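Local coordinates for oligopeptide ABC transporter, periplasmic oligopeptide-binding protein, putative (PDB 5IPW) that probably binds oligopeptides in the periplasm and hands them to an ABC transporter for uptake across the membrane, at residues L236-P244 with L255-A263. Numbering follows the deposited sequence.
Sequences LPTLSPWKP and LERNPYFWA
Lys243 and Glu256 form the antiparallel hydrogen-bonded pair of a beta hairpin, strand 242-244 against 252-257, through Lys243 N to Glu256 O (2.8 Å) and Glu256 N to Lys243 O (2.7 Å). Asn258 N carries the pairing on to Pro241 O, and beyond it side-chain donors take over. With chi1 at 173°, Asn258 sets CG anti to its own N, and ND2 reaches Ser240 O, which lies in the plane of the amide (3.0 Å). OD1 of the same amide accepts from Tyr260 N, an Asx turn that fixes the flip of the group at the start of the type I turn 258-261. Pro241 lies over one face of the Phe261 ring, its CB 3.9 Å from the ring centroid in a CH-pi contact. At that ring's edge Leu239 O takes the indole N-H of Trp262 in its carbonyl plane, NE1 to O 3.0 Å. Trp242 CB packs on Leu255 CB (3.6 Å), while its NE1 bonds Ile274 O. Lys243 runs extended beside Glu256, NZ 4.1 Å from OE2, beyond salt-bridge range; Glu256 OE1 turns to Tyr276 OH. Three successive carbonyls, Leu239 to Pro241, are thus satisfied by residues 258-262, tying down the loop before this edge strand.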
loop_
_atom_site.group_PDB
_atom_site.type_symbol
_atom_site.label_atom_id
_atom_site.label_comp_id
_atom_site.label_asym_id
_atom_site.label_seq_id
_atom_site.Cartn_x
_atom_site.Cartn_y
_atom_site.Cartn_z
ATOM N N LEU A 236 -9.197 -16.770 20.192
ATOM C CA LEU A 236 -9.295 -16.996 18.753
ATOM C C LEU A 236 -8.044 -17.697 18.185
ATOM O O LEU A 236 -6.955 -17.136 18.218
ATOM C CB LEU A 236 -9.502 -15.656 18.054
ATOM C CG LEU A 236 -9.614 -15.677 16.538
ATOM C CD1 LEU A 236 -10.843 -16.468 16.143
ATOM C CD2 LEU A 236 -9.681 -14.268 15.967
ATOM N N PRO A 237 -8.192 -18.926 17.659
ATOM C CA PRO A 237 -7.046 -19.565 17.014
ATOM C C PRO A 237 -6.555 -18.748 15.845
ATOM O O PRO A 237 -7.363 -18.136 15.141
ATOM C CB PRO A 237 -7.619 -20.892 16.509
ATOM C CG PRO A 237 -8.760 -21.170 17.418
ATOM C CD PRO A 237 -9.359 -19.822 17.695
ATOM N N THR A 238 -5.247 -18.743 15.636
ATOM C CA THR A 238 -4.647 -17.888 14.623
ATOM C C THR A 238 -3.516 -18.594 13.860
ATOM O O THR A 238 -2.934 -19.572 14.347
ATOM C CB THR A 238 -4.125 -16.575 15.262
ATOM O OG1 THR A 238 -3.571 -15.714 14.256
ATOM C CG2 THR A 238 -3.064 -16.862 16.287
ATOM N N LEU A 239 -3.236 -18.077 12.662
ATOM C CA LEU A 239 -2.088 -18.486 11.853
ATOM C C LEU A 239 -0.933 -17.487 11.958
ATOM O O LEU A 239 0.121 -17.677 11.350
ATOM C CB LEU A 239 -2.515 -18.648 10.386
ATOM C CG LEU A 239 -3.517 -19.793 10.150
ATOM C CD1 LEU A 239 -4.156 -19.722 8.779
ATOM C CD2 LEU A 239 -2.863 -21.148 10.332
ATOM N N SER A 240 -1.123 -16.428 12.739
ATOM C CA SER A 240 -0.107 -15.378 12.860
ATOM C C SER A 240 1.105 -15.826 13.683
ATOM O O SER A 240 1.003 -16.734 14.507
ATOM C CB SER A 240 -0.722 -14.133 13.496
ATOM O OG SER A 240 -1.662 -13.540 12.632
ATOM N N PRO A 241 2.255 -15.183 13.468
ATOM C CA PRO A 241 3.450 -15.471 14.270
ATOM C C PRO A 241 3.311 -15.114 15.767
ATOM O O PRO A 241 4.017 -15.677 16.603
ATOM C CB PRO A 241 4.523 -14.608 13.614
ATOM C CG PRO A 241 3.767 -13.509 12.948
ATOM C CD PRO A 241 2.523 -14.169 12.439
ATOM N N TRP A 242 2.433 -14.175 16.104
ATOM C CA TRP A 242 2.111 -13.941 17.503
ATOM C C TRP A 242 0.601 -13.839 17.682
ATOM O O TRP A 242 -0.126 -13.575 16.721
ATOM C CB TRP A 242 2.774 -12.671 18.035
ATOM C CG TRP A 242 4.250 -12.583 17.882
ATOM C CD1 TRP A 242 5.180 -13.063 18.734
ATOM C CD2 TRP A 242 4.966 -11.936 16.828
ATOM N NE1 TRP A 242 6.445 -12.773 18.277
ATOM C CE2 TRP A 242 6.336 -12.073 17.107
ATOM C CE3 TRP A 242 4.580 -11.248 15.671
ATOM C CZ2 TRP A 242 7.325 -11.556 16.275
ATOM C CZ3 TRP A 242 5.567 -10.729 14.846
ATOM C CH2 TRP A 242 6.922 -10.882 15.158
ATOM N N LYS A 243 0.163 -14.051 18.924
ATOM C CA LYS A 243 -1.256 -14.050 19.312
ATOM C C LYS A 243 -1.423 -13.218 20.598
ATOM O O LYS A 243 -0.534 -13.213 21.452
ATOM C CB LYS A 243 -1.741 -15.481 19.575
ATOM C CG LYS A 243 -1.038 -16.138 20.757
ATOM C CD LYS A 243 -1.442 -17.577 21.033
ATOM C CE LYS A 243 -0.589 -18.132 22.176
ATOM N NZ LYS A 243 -0.804 -19.582 22.450
ATOM N N PRO A 244 -2.563 -12.522 20.748
ATOM C CA PRO A 244 -2.765 -11.745 21.978
ATOM C C PRO A 244 -2.995 -12.600 23.219
ATOM O O PRO A 244 -3.800 -13.516 23.186
ATOM C CB PRO A 244 -4.013 -10.917 21.669
ATOM C CG PRO A 244 -4.707 -11.655 20.575
ATOM C CD PRO A 244 -3.615 -12.259 19.752
ATOM N N LEU A 255 1.478 -9.684 22.896
ATOM C CA LEU A 255 1.392 -10.802 21.954
ATOM C C LEU A 255 2.454 -11.837 22.289
ATOM O O LEU A 255 3.589 -11.493 22.577
ATOM C CB LEU A 255 1.571 -10.337 20.517
ATOM C CG LEU A 255 0.744 -9.137 20.071
ATOM C CD1 LEU A 255 1.313 -8.582 18.788
ATOM C CD2 LEU A 255 -0.717 -9.491 19.880
ATOM N N GLU A 256 2.067 -13.102 22.267
ATOM C CA GLU A 256 2.975 -14.205 22.535
ATOM C C GLU A 256 3.165 -15.009 21.252
ATOM O O GLU A 256 2.274 -15.083 20.396
ATOM C CB GLU A 256 2.406 -15.093 23.643
ATOM C CG GLU A 256 3.319 -16.217 24.095
ATOM C CD GLU A 256 2.721 -17.039 25.228
ATOM O OE1 GLU A 256 3.358 -17.125 26.298
ATOM O OE2 GLU A 256 1.620 -17.600 25.054
ATOM N N ARG A 257 4.341 -15.605 21.117
ATOM C CA ARG A 257 4.642 -16.415 19.958
ATOM C C ARG A 257 3.613 -17.523 19.774
ATOM O O ARG A 257 3.173 -18.145 20.742
ATOM C CB ARG A 257 6.035 -17.016 20.067
ATOM C CG ARG A 257 6.245 -17.972 21.228
ATOM C CD ARG A 257 7.707 -18.365 21.303
ATOM N NE ARG A 257 8.168 -18.638 19.953
ATOM C CZ ARG A 257 9.214 -18.092 19.343
ATOM N NH1 ARG A 257 10.039 -17.251 19.947
ATOM N NH2 ARG A 257 9.452 -18.447 18.094
ATOM N N ASN A 258 3.219 -17.730 18.524
ATOM C CA ASN A 258 2.366 -18.844 18.142
ATOM C C ASN A 258 3.207 -20.106 18.025
ATOM O O ASN A 258 4.008 -20.229 17.091
ATOM C CB ASN A 258 1.698 -18.553 16.802
ATOM C CG ASN A 258 0.935 -19.738 16.264
ATOM O OD1 ASN A 258 0.864 -20.782 16.906
ATOM N ND2 ASN A 258 0.358 -19.583 15.076
ATOM N N PRO A 259 3.028 -21.055 18.960
ATOM C CA PRO A 259 3.913 -22.214 18.993
ATOM C C PRO A 259 3.725 -23.160 17.805
ATOM O O PRO A 259 4.555 -24.038 17.605
ATOM C CB PRO A 259 3.535 -22.904 20.304
ATOM C CG PRO A 259 2.102 -22.553 20.506
ATOM C CD PRO A 259 1.935 -21.171 19.942
ATOM N N TYR A 260 2.658 -22.964 17.028
ATOM C CA TYR A 260 2.400 -23.740 15.814
ATOM C C TYR A 260 2.713 -22.969 14.540
ATOM O O TYR A 260 2.250 -23.342 13.454
ATOM C CB TYR A 260 0.934 -24.195 15.801
ATOM C CG TYR A 260 0.661 -25.229 16.853
ATOM C CD1 TYR A 260 0.960 -26.563 16.618
ATOM C CD2 TYR A 260 0.142 -24.878 18.095
ATOM C CE1 TYR A 260 0.735 -27.533 17.576
ATOM C CE2 TYR A 260 -0.083 -25.836 19.069
ATOM C CZ TYR A 260 0.220 -27.173 18.800
ATOM O OH TYR A 260 0.014 -28.170 19.736
ATOM N N PHE A 261 3.498 -21.898 14.644
ATOM C CA PHE A 261 3.828 -21.117 13.452
ATOM C C PHE A 261 4.592 -21.985 12.453
ATOM O O PHE A 261 5.423 -22.816 12.842
ATOM C CB PHE A 261 4.620 -19.849 13.779
ATOM C CG PHE A 261 4.637 -18.856 12.655
ATOM C CD1 PHE A 261 3.453 -18.340 12.160
ATOM C CD2 PHE A 261 5.822 -18.470 12.064
ATOM C CE1 PHE A 261 3.451 -17.448 11.101
ATOM C CE2 PHE A 261 5.832 -17.573 11.012
ATOM C CZ PHE A 261 4.646 -17.057 10.530
ATOM N N TRP A 262 4.326 -21.735 11.173
ATOM C CA TRP A 262 4.537 -22.711 10.094
ATOM C C TRP A 262 5.668 -22.322 9.161
ATOM O O TRP A 262 5.788 -22.894 8.082
ATOM C CB TRP A 262 3.244 -22.860 9.275
ATOM C CG TRP A 262 2.532 -21.570 9.159
ATOM C CD1 TRP A 262 1.565 -21.096 9.995
ATOM C CD2 TRP A 262 2.774 -20.544 8.201
ATOM N NE1 TRP A 262 1.178 -19.843 9.605
ATOM C CE2 TRP A 262 1.904 -19.478 8.503
ATOM C CE3 TRP A 262 3.637 -20.421 7.115
ATOM C CZ2 TRP A 262 1.870 -18.304 7.757
ATOM C CZ3 TRP A 262 3.601 -19.249 6.368
ATOM C CH2 TRP A 262 2.728 -18.206 6.696
ATOM N N ALA A 263 6.487 -21.354 9.558
ATOM C CA ALA A 263 7.637 -20.967 8.757
ATOM C C ALA A 263 8.889 -21.125 9.578
ATOM O O ALA A 263 8.856 -20.999 10.793
ATOM C CB ALA A 263 7.508 -19.536 8.284
#